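Local coordinates for glutamic acid/alanine-rich protein (Trypanosoma congolense, PDB 2Y44) that probably serves as a coat protein on the parasite cell surface, this chain being its elongated, almost entirely helical ectodomain, at residues E3-M8 with E101-L106; L15-T20 with G124-V129. One frame throughout, in Å; residues are numbered along the deposited sequence.

Contact 1: E3-M8 with E101-L106; sequences EEVQTM and ESLRLL
Ser-102 meets Met-8 where two helices of the GARP ectodomain bundle run past each other: the axes of 3-8 and 101-106 approach to 10.9 Å with 140° between their N-to-C directions, so the pairing is roughly antiparallel. The CB of Ser-102 faces SD of Met-8 at 4.0 Å, while its hydroxyl turns back within its own helix to the carbonyl of Thr-98. One residue on, Leu-103 and Val-5 share the shortest CA-CA separation, 7.5 Å; their side chains slide past each other in opposite directions, with CD2 of Leu-103 lying 4.1 Å from CG1 of Val-5 and also beside CG of Met-8. No hydrogen bond crosses, and the 228 Å² of buried surface comes mainly from apolar packing. Helix 113-120 adds Ile-115 and Ala-118 against Val-5. A turn further along, Leu-106 reaches tip to tip toward both Val-5 and Met-8. Val-5 places CG1 anti to the backbone N (chi1 176°), which puts CG2 beside that N and directs it to Leu-106, and Met-8 bends at chi3 (23°) to bring its methyl in. Leu-106 CD1 thereby touches Val-5 CG2 at 3.9 Å and Met-8 CE at 4.0 Å.

Contact 2: L15-T20 with G124-V129; sequences LRALET and GAAAEV
The backbones come within 5.0 Å at the CA atoms of Arg-16 and Ala-125, where the irregular, largely extended run 124-129 passes the junction between helices 2-16 and 18-53. Arg-16 has its chain extended from CG to NE, so the guanidinium reaches back along the loop to Gly-124. NH1 donates to Gly-124 O at 3.0 Å with an N-H...O angle of 163°; the oxygen lies at the guanidinium edge, almost in its plane, whereas the donor is tilted 17° from the carbonyl plane. The same NH1 also bonds the carbonyl of Cys-122, and NH2 forms a salt bridge with Asp-100. NE is hydrogen-bonded elsewhere as well, so bonds on all three nitrogens hold the guanidinium in its rotation. Gly-124 takes a positive phi of 87°, a backbone conformation readily adopted by glycine. Nearer the backbone, CB of Arg-16 meets CB of Ala-125 at 3.8 Å. Buried Ala-17 then points its methyl at the loop, 3.4 Å from Ala-126 O and 3.5 Å from Val-129 CG1, the latter tighter than usual for two carbons. Beyond it, Leu-18 CD2 touches Val-129 CG2 at 4.2 Å. The small side chains of Ala-17, Ala-125 and Ala-126 are consistent with so close an approach, and the backbone of Ala-126 also bonds that of Arg-13. Such packing joins parts of a helical bundle: the connection between helices 113-120 and 131-144 lies across the junction of helices 2-16 and 18-53.

Overall arrangement
Both contacts draw on helix 2-16, and their centres lie about 17 Å apart. Contact 1 sits toward one end of the elongated chain, about 26 Å from its centre, and contact 2 only about 11 Å from it; yet each is partly buried, so neither is simply core or surface. Their chemistry differs: 3-8 with 101-106 is helix against helix, mainly through apolar branches, with no hydrogen bond across, whereas 15-20 with 124-129 sets a loop against a helix junction, with a charged group bonded to carbonyls as well as methyl packing. They touch directly, Leu-103 CD1 lying 3.9 Å from Arg-16 NH2. The Cys-9 to Cys-122 disulfide also ties helix 2-16 to the chain just before 124-129.

Contact 1: E3-M8 with E101-L106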
# COMPACT_ATOMS: atom_id res chain seq x y z
N GLU A 3 -19.01 14.71 17.53
CA GLU A 3 -17.90 13.75 17.69
C GLU A 3 -17.98 12.64 16.64
O GLU A 3 -16.99 12.19 16.08
CB GLU A 3 -17.88 13.17 19.12
CG GLU A 3 -16.75 12.19 19.37
CD GLU A 3 -16.69 11.71 20.82
OE1 GLU A 3 -17.71 11.79 21.53
OE2 GLU A 3 -15.60 11.21 21.22
N GLU A 4 -19.19 12.13 16.44
CA GLU A 4 -19.36 11.06 15.49
C GLU A 4 -19.07 11.52 14.06
O GLU A 4 -18.51 10.79 13.26
CB GLU A 4 -20.80 10.58 15.60
CG GLU A 4 -20.92 9.17 15.39
CD GLU A 4 -21.70 8.93 14.17
OE1 GLU A 4 -21.19 9.30 13.09
OE2 GLU A 4 -22.88 8.52 14.33
N VAL A 5 -19.48 12.75 13.76
CA VAL A 5 -19.28 13.31 12.42
C VAL A 5 -17.80 13.47 12.13
O VAL A 5 -17.35 13.12 11.03
CB VAL A 5 -19.97 14.65 12.26
CG1 VAL A 5 -19.67 15.26 10.89
CG2 VAL A 5 -21.50 14.48 12.41
N GLN A 6 -17.06 13.98 13.10
CA GLN A 6 -15.64 14.19 12.93
C GLN A 6 -14.90 12.87 12.85
O GLN A 6 -13.94 12.71 12.09
CB GLN A 6 -15.07 15.00 14.08
CG GLN A 6 -15.42 16.50 14.04
CD GLN A 6 -14.67 17.29 12.94
OE1 GLN A 6 -14.32 16.77 11.87
NE2 GLN A 6 -14.41 18.58 13.22
N THR A 7 -15.40 11.89 13.59
CA THR A 7 -14.77 10.56 13.56
C THR A 7 -15.04 9.83 12.24
O THR A 7 -14.17 9.19 11.67
CB THR A 7 -15.21 9.76 14.85
OG1 THR A 7 -14.80 10.49 16.00
CG2 THR A 7 -14.59 8.41 14.90
N MET A 8 -16.24 10.02 11.69
CA MET A 8 -16.61 9.49 10.38
C MET A 8 -15.76 10.20 9.33
O MET A 8 -15.36 9.59 8.34
CB MET A 8 -18.10 9.73 10.11
CG MET A 8 -18.54 9.34 8.69
SD MET A 8 -20.30 9.01 8.51
CE MET A 8 -20.97 9.96 9.93
N GLU A 101 -21.33 10.31 0.87
CA GLU A 101 -22.74 10.70 0.75
C GLU A 101 -23.33 10.96 2.12
O GLU A 101 -24.05 11.95 2.32
CB GLU A 101 -23.55 9.65 0.01
CG GLU A 101 -25.06 9.93 -0.01
CD GLU A 101 -25.44 11.17 -0.83
OE1 GLU A 101 -24.61 11.70 -1.62
OE2 GLU A 101 -26.61 11.59 -0.71
N SER A 102 -22.97 10.11 3.10
CA SER A 102 -23.38 10.39 4.49
C SER A 102 -22.97 11.78 4.94
O SER A 102 -23.75 12.50 5.59
CB SER A 102 -22.84 9.33 5.46
OG SER A 102 -23.47 8.07 5.22
N LEU A 103 -21.75 12.17 4.58
CA LEU A 103 -21.19 13.41 5.12
C LEU A 103 -21.82 14.57 4.37
O LEU A 103 -22.15 15.60 5.00
CB LEU A 103 -19.68 13.43 4.92
CG LEU A 103 -18.93 12.63 6.01
CD1 LEU A 103 -17.54 12.28 5.50
CD2 LEU A 103 -18.91 13.35 7.36
N ARG A 104 -22.02 14.42 3.06
CA ARG A 104 -22.62 15.56 2.31
C ARG A 104 -24.06 15.81 2.69
O ARG A 104 -24.53 16.95 2.61
CB ARG A 104 -22.42 15.49 0.79
CG ARG A 104 -23.26 14.51 0.04
CD ARG A 104 -23.10 14.71 -1.51
NE ARG A 104 -21.70 14.56 -1.90
CZ ARG A 104 -21.15 13.39 -2.26
NH1 ARG A 104 -21.90 12.32 -2.42
NH2 ARG A 104 -19.86 13.31 -2.53
N LEU A 105 -24.77 14.78 3.14
CA LEU A 105 -26.14 14.96 3.63
C LEU A 105 -26.14 15.69 4.96
O LEU A 105 -26.97 16.58 5.20
CB LEU A 105 -26.86 13.60 3.72
CG LEU A 105 -27.21 12.93 2.39
CD1 LEU A 105 -27.60 11.47 2.64
CD2 LEU A 105 -28.33 13.71 1.59
N LEU A 106 -25.14 15.38 5.79
CA LEU A 106 -25.01 16.04 7.10
C LEU A 106 -24.65 17.50 6.92
O LEU A 106 -25.00 18.33 7.76
CB LEU A 106 -23.96 15.33 7.97
CG LEU A 106 -24.40 14.01 8.60
CD1 LEU A 106 -23.16 13.20 9.12
CD2 LEU A 106 -25.37 14.31 9.73

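Contact 2: L15-T20 with G124-V129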
# COMPACT_ATOMS: atom_id res chain seq x y z
N LEU A 15 -10.13 6.39 3.78
CA LEU A 15 -10.63 5.77 2.58
C LEU A 15 -10.23 6.54 1.30
O LEU A 15 -9.79 5.95 0.32
CB LEU A 15 -12.15 5.61 2.66
CG LEU A 15 -12.68 4.65 3.73
CD1 LEU A 15 -14.19 4.73 3.80
CD2 LEU A 15 -12.18 3.21 3.53
N ARG A 16 -10.42 7.85 1.31
CA ARG A 16 -10.04 8.65 0.14
C ARG A 16 -8.54 8.58 -0.21
O ARG A 16 -8.14 8.89 -1.35
CB ARG A 16 -10.44 10.12 0.35
CG ARG A 16 -11.92 10.29 0.50
CD ARG A 16 -12.21 11.67 1.04
NE ARG A 16 -13.62 11.88 1.36
CZ ARG A 16 -14.05 12.90 2.10
NH1 ARG A 16 -13.18 13.76 2.65
NH2 ARG A 16 -15.35 13.03 2.37
N ALA A 17 -7.72 8.12 0.73
CA ALA A 17 -6.28 8.11 0.54
C ALA A 17 -5.80 6.78 -0.05
O ALA A 17 -4.64 6.68 -0.42
CB ALA A 17 -5.53 8.43 1.84
N LEU A 18 -6.68 5.77 -0.16
CA LEU A 18 -6.21 4.42 -0.51
C LEU A 18 -5.72 4.32 -1.95
O LEU A 18 -4.77 3.61 -2.22
CB LEU A 18 -7.29 3.36 -0.27
CG LEU A 18 -7.81 3.13 1.15
CD1 LEU A 18 -9.06 2.25 1.14
CD2 LEU A 18 -6.71 2.57 2.03
N GLU A 19 -6.40 4.96 -2.90
CA GLU A 19 -5.91 4.92 -4.30
C GLU A 19 -4.47 5.48 -4.41
O GLU A 19 -3.58 4.86 -5.00
CB GLU A 19 -6.88 5.68 -5.24
CG GLU A 19 -6.63 5.40 -6.71
CD GLU A 19 -7.81 5.80 -7.58
OE1 GLU A 19 -8.72 6.54 -7.11
OE2 GLU A 19 -7.79 5.40 -8.76
N THR A 20 -4.23 6.62 -3.77
CA THR A 20 -2.91 7.22 -3.80
C THR A 20 -1.90 6.32 -3.09
O THR A 20 -0.81 6.12 -3.60
CB THR A 20 -2.93 8.61 -3.20
OG1 THR A 20 -3.68 9.45 -4.09
CG2 THR A 20 -1.53 9.16 -3.06
N GLY A 124 -11.11 16.30 0.98
CA GLY A 124 -9.71 15.90 0.89
C GLY A 124 -9.41 14.56 1.53
O GLY A 124 -10.25 13.98 2.26
N ALA A 125 -8.19 14.10 1.29
CA ALA A 125 -7.71 12.79 1.71
C ALA A 125 -6.67 12.95 2.81
O ALA A 125 -5.97 13.99 2.89
CB ALA A 125 -7.11 12.03 0.49
N ALA A 126 -6.58 11.95 3.70
CA ALA A 126 -5.47 11.89 4.63
C ALA A 126 -4.13 11.77 3.90
O ALA A 126 -4.06 11.37 2.76
CB ALA A 126 -5.65 10.75 5.60
N ALA A 127 -3.04 12.13 4.57
CA ALA A 127 -1.72 11.83 4.01
C ALA A 127 -1.17 10.57 4.65
O ALA A 127 -1.47 10.27 5.81
CB ALA A 127 -0.77 13.00 4.21
N GLU A 128 -0.40 9.81 3.88
CA GLU A 128 0.44 8.74 4.46
C GLU A 128 -0.40 7.72 5.22
O GLU A 128 -0.08 7.37 6.37
CB GLU A 128 1.49 9.33 5.39
CG GLU A 128 2.56 10.18 4.68
CD GLU A 128 3.74 10.45 5.58
OE1 GLU A 128 3.95 9.66 6.52
OE2 GLU A 128 4.45 11.46 5.36
N VAL A 129 -1.47 7.26 4.58
CA VAL A 129 -2.37 6.27 5.17
C VAL A 129 -1.61 4.94 5.24
O VAL A 129 -0.89 4.58 4.30
CB VAL A 129 -3.68 6.13 4.31
CG1 VAL A 129 -3.31 5.94 2.85
CG2 VAL A 129 -4.53 4.96 4.76